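Local structure of aerobactin synthase IucC (Klebsiella pneumoniae, 6CN7) at residues Q510-A513 / A514-D518; D568-P572 / L573-T577. The protein probably catalyses the ATP-dependent joining of a second N6-acetyl-N6-hydroxylysine to the citryl intermediate, the step that yields the siderophore aerobactin. The protein carries 5 engineered substitutions. One frame throughout, in Å; residues are numbered along the deposited sequence.

Interaction 1: Q510-A513 / A514-D518; sequences QLLA and AVLSD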
# COMPACT_ATOMS: atom_id res chain seq x y z
N GLN A 510 40.49 17.11 -24.43
CA GLN A 510 41.93 17.02 -24.67
C GLN A 510 42.65 16.53 -23.43
O GLN A 510 43.55 15.68 -23.51
CB GLN A 510 42.49 18.39 -25.09
CG GLN A 510 42.28 18.75 -26.55
CD GLN A 510 42.76 20.15 -26.86
OE1 GLN A 510 43.04 20.94 -25.96
NE2 GLN A 510 42.85 20.47 -28.15
N LEU A 511 42.27 17.05 -22.25
CA LEU A 511 42.90 16.62 -21.01
C LEU A 511 42.61 15.16 -20.71
O LEU A 511 43.49 14.43 -20.23
CB LEU A 511 42.42 17.51 -19.85
CG LEU A 511 43.13 18.85 -19.66
CD1 LEU A 511 42.95 19.76 -20.84
CD2 LEU A 511 42.62 19.52 -18.40
N LEU A 512 41.39 14.70 -20.98
CA LEU A 512 41.06 13.30 -20.76
C LEU A 512 41.87 12.40 -21.67
O LEU A 512 42.41 11.37 -21.23
CB LEU A 512 39.56 13.08 -20.97
CG LEU A 512 39.07 11.63 -20.84
CD1 LEU A 512 39.39 11.06 -19.47
CD2 LEU A 512 37.57 11.55 -21.12
N ALA A 513 41.98 12.76 -22.95
CA ALA A 513 42.76 11.96 -23.89
C ALA A 513 44.23 11.93 -23.50
O ALA A 513 44.89 10.90 -23.64
CB ALA A 513 42.59 12.52 -25.30
N ALA A 514 44.75 13.05 -23.00
CA ALA A 514 46.15 13.08 -22.58
C ALA A 514 46.39 12.16 -21.40
O ALA A 514 47.40 11.44 -21.35
CB ALA A 514 46.56 14.51 -22.24
N VAL A 515 45.48 12.15 -20.43
CA VAL A 515 45.59 11.22 -19.31
C VAL A 515 45.53 9.79 -19.81
O VAL A 515 46.24 8.91 -19.32
CB VAL A 515 44.48 11.50 -18.27
CG1 VAL A 515 44.43 10.40 -17.22
CG2 VAL A 515 44.73 12.85 -17.60
N LEU A 516 44.68 9.52 -20.81
CA LEU A 516 44.60 8.18 -21.38
C LEU A 516 45.79 7.87 -22.28
O LEU A 516 46.24 6.72 -22.33
CB LEU A 516 43.29 8.02 -22.17
CG LEU A 516 42.00 8.03 -21.36
CD1 LEU A 516 40.80 8.20 -22.28
CD2 LEU A 516 41.86 6.76 -20.53
N SER A 517 46.31 8.87 -23.00
CA SER A 517 47.50 8.65 -23.81
C SER A 517 48.72 8.38 -22.94
O SER A 517 49.45 7.41 -23.15
CB SER A 517 47.74 9.85 -24.72
OG SER A 517 46.79 9.91 -25.77
N ASP A 518 48.97 9.25 -21.96
CA ASP A 518 50.07 9.02 -21.03
C ASP A 518 49.95 7.64 -20.40
O ASP A 518 50.93 6.89 -20.33
CB ASP A 518 50.08 10.11 -19.95
CG ASP A 518 50.41 11.48 -20.49
OD1 ASP A 518 50.74 11.57 -21.70
OD2 ASP A 518 50.34 12.46 -19.72
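Leu512 and Leu516, one helical turn apart, touch through CG of Leu512 and CD1 of Leu516 at 4.1 Å. The two side chains run side by side and point the same way, so one branch of the later leucine lies alongside the branch point of the earlier one. The torsions set this up: Leu512 swings CG opposite its own backbone N (chi1 177°), whereas Leu516 turns CG back beside its N (chi1 -68°), which also brings CG of Leu516 to 3.4 Å from the carbonyl O of Leu512.

Beneath the side chains runs the i to i+4 ladder of an alpha-helix. Ala514 N donates to Gln510 O, Val515 N to Leu511 O, and Leu516 N to Leu512 O at 3.0 Å. The rung from Ser517 differs, because Ala513 O is held by two donors of one residue: Ser517 N at 2.6 Å and Ser517 OG at 3.0 Å. The amide stands only moderately tilted from the carbonyl plane, but the hydroxyl sits above it, 46° out, where no lone pair points. The serine oxygen thus folds back on its own helix.

Outward from the ladder, Leu511 and Val515 lean on helix 395-417, Leu512 also meets Phe487 and Leu491 of helix 475-499, and Ala513 and Leu516 pack on Phe536. Gln510 OE1, on the partly exposed side, accepts a hydrogen bond from Arg507 NH1 of the same helix.

Two kinds of hold follow from this chemistry. The Ala513 carbonyl is satisfied twice over, by an amide and by a hydroxyl turned back to the main chain, while the aliphatic side chains of Leu511, Leu512, Val515 and Leu516 hold their buried flank through apolar contacts.

Interaction 2: D568-P572 / L573-T577; sequences DLQNP and LWLAT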
# COMPACT_ATOMS: atom_id res chain seq x y z
N ASP A 568 25.66 6.06 -35.74
CA ASP A 568 26.80 6.36 -34.89
C ASP A 568 26.99 7.87 -34.81
O ASP A 568 26.57 8.61 -35.70
CB ASP A 568 28.07 5.68 -35.41
CG ASP A 568 28.36 6.03 -36.86
OD1 ASP A 568 27.57 6.79 -37.47
OD2 ASP A 568 29.38 5.54 -37.40
N LEU A 569 27.63 8.31 -33.73
CA LEU A 569 27.90 9.72 -33.49
C LEU A 569 29.40 9.92 -33.29
O LEU A 569 30.16 8.96 -33.15
CB LEU A 569 27.11 10.24 -32.29
CG LEU A 569 27.37 9.60 -30.92
CD1 LEU A 569 28.50 10.31 -30.19
CD2 LEU A 569 26.11 9.59 -30.08
N GLN A 570 29.81 11.18 -33.26
CA GLN A 570 31.22 11.52 -33.24
C GLN A 570 31.80 11.38 -31.84
O GLN A 570 31.16 11.72 -30.84
CB GLN A 570 31.44 12.94 -33.76
CG GLN A 570 31.32 13.06 -35.26
CD GLN A 570 31.59 14.47 -35.76
OE1 GLN A 570 31.65 15.42 -34.98
NE2 GLN A 570 31.77 14.61 -37.07
N ASN A 571 33.03 10.88 -31.77
CA ASN A 571 33.71 10.65 -30.50
C ASN A 571 34.48 11.89 -30.10
O ASN A 571 35.42 12.28 -30.80
CB ASN A 571 34.65 9.46 -30.62
CG ASN A 571 35.34 9.13 -29.31
OD1 ASN A 571 35.09 9.76 -28.29
ND2 ASN A 571 36.21 8.13 -29.34
N PRO A 572 34.13 12.55 -28.99
CA PRO A 572 34.90 13.75 -28.58
C PRO A 572 36.38 13.49 -28.37
O PRO A 572 37.19 14.40 -28.59
CB PRO A 572 34.20 14.17 -27.28
CG PRO A 572 32.81 13.67 -27.42
CD PRO A 572 32.93 12.37 -28.16
N LEU A 573 36.77 12.29 -27.94
CA LEU A 573 38.19 12.01 -27.75
C LEU A 573 38.95 12.06 -29.07
O LEU A 573 40.12 12.44 -29.11
CB LEU A 573 38.39 10.65 -27.08
CG LEU A 573 38.28 10.63 -25.55
CD1 LEU A 573 36.90 11.07 -25.09
CD2 LEU A 573 38.60 9.25 -25.01
N TRP A 574 38.29 11.66 -30.16
CA TRP A 574 38.90 11.73 -31.49
C TRP A 574 38.77 13.13 -32.08
O TRP A 574 39.68 13.62 -32.75
CB TRP A 574 38.23 10.70 -32.40
CG TRP A 574 38.74 10.65 -33.81
CD1 TRP A 574 39.79 9.91 -34.28
CD2 TRP A 574 38.21 11.35 -34.94
NE1 TRP A 574 39.94 10.11 -35.63
CE2 TRP A 574 38.99 10.99 -36.06
CE3 TRP A 574 37.15 12.24 -35.12
CZ2 TRP A 574 38.74 11.49 -37.34
CZ3 TRP A 574 36.91 12.74 -36.39
CH2 TRP A 574 37.70 12.37 -37.48
N LEU A 575 37.64 13.79 -31.81
CA LEU A 575 37.37 15.10 -32.38
C LEU A 575 38.30 16.16 -31.80
O LEU A 575 38.74 17.07 -32.52
CB LEU A 575 35.91 15.47 -32.14
CG LEU A 575 35.32 16.73 -32.77
CD1 LEU A 575 35.48 16.72 -34.29
CD2 LEU A 575 33.85 16.83 -32.39
N ALA A 576 38.62 16.06 -30.51
CA ALA A 576 39.45 17.06 -29.85
C ALA A 576 40.94 16.89 -30.12
O ALA A 576 41.72 17.77 -29.77
CB ALA A 576 39.20 17.02 -28.34
N THR A 577 41.35 15.78 -30.73
CA THR A 577 42.75 15.53 -31.05
C THR A 577 43.14 16.02 -32.43
O THR A 577 44.34 16.03 -32.75
CB THR A 577 43.04 14.02 -30.93
OG1 THR A 577 42.57 13.54 -29.67
CG2 THR A 577 44.54 13.74 -31.04
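Asn571 caps the helix that starts at Pro572, its side-chain OD1 accepting from Leu573 N at 3.1 Å. The amide N-H reaches the oxygen from above the carboxamide plane, 66° out of it, instead of along a lone pair. With CG opposite the backbone N (chi1 -178°), the carboxamide reaches forward over the first turn, and its other end is anchored too: ND2 donates to the carbonyls of Leu535 and Lys537, which fix how the group is rotated.

The main-chain O of Asn571 serves the same turn. It takes a hydrogen bond from Leu575 N at 2.9 Å and a weak one from Trp574 N. Pro572 O then receives Ala576 N at 2.9 Å, and Thr577 OG1 returns to Leu573 O at 2.7 Å, so a side-chain hydroxyl four residues on also engages a main-chain carbonyl.

Packing surrounds this frame. CB of Leu573 rests 3.6 Å from Asn571 OD1, and the side chain of Gln570, extended beyond CG, carries OE1 to 3.7 Å from Leu575 CD2. Pro572 touches Ile56 and Trp57 of a loop and Tyr509 of helix 505-521, while the Trp574 indole makes a cation-pi contact with Arg578.

A strand leading into an asparagine N-cap, with proline as the first residue of the helix, is a classic helix start, since proline has no amide hydrogen to leave without a partner. Here it turns the chain from strand 568-570, paired antiparallel with 539-541, into the short C-terminal helix.

Overall arrangement
The centres of the two interactions lie about 13 Å apart, and they meet chiefly through Leu573. Its CD2 lies 3.7 Å from CD1 of Leu516 and its CD1 4.1 Å from CD2 of Leu512, so the leucine just past the cap in interaction 2 packs on both members of the leucine pair in interaction 1. Gln510 NE2 adds a weak hydrogen bond to Ala576 O, tying Ala576, which follows residues 573-575, to helix 505-521. Phe487 of helix 475-499 touches both Leu512 and Leu573. Together they illustrate how a C-terminal segment is docked: a capped turn redirects the chain after the strand, and apolar contacts join it to a longer helix.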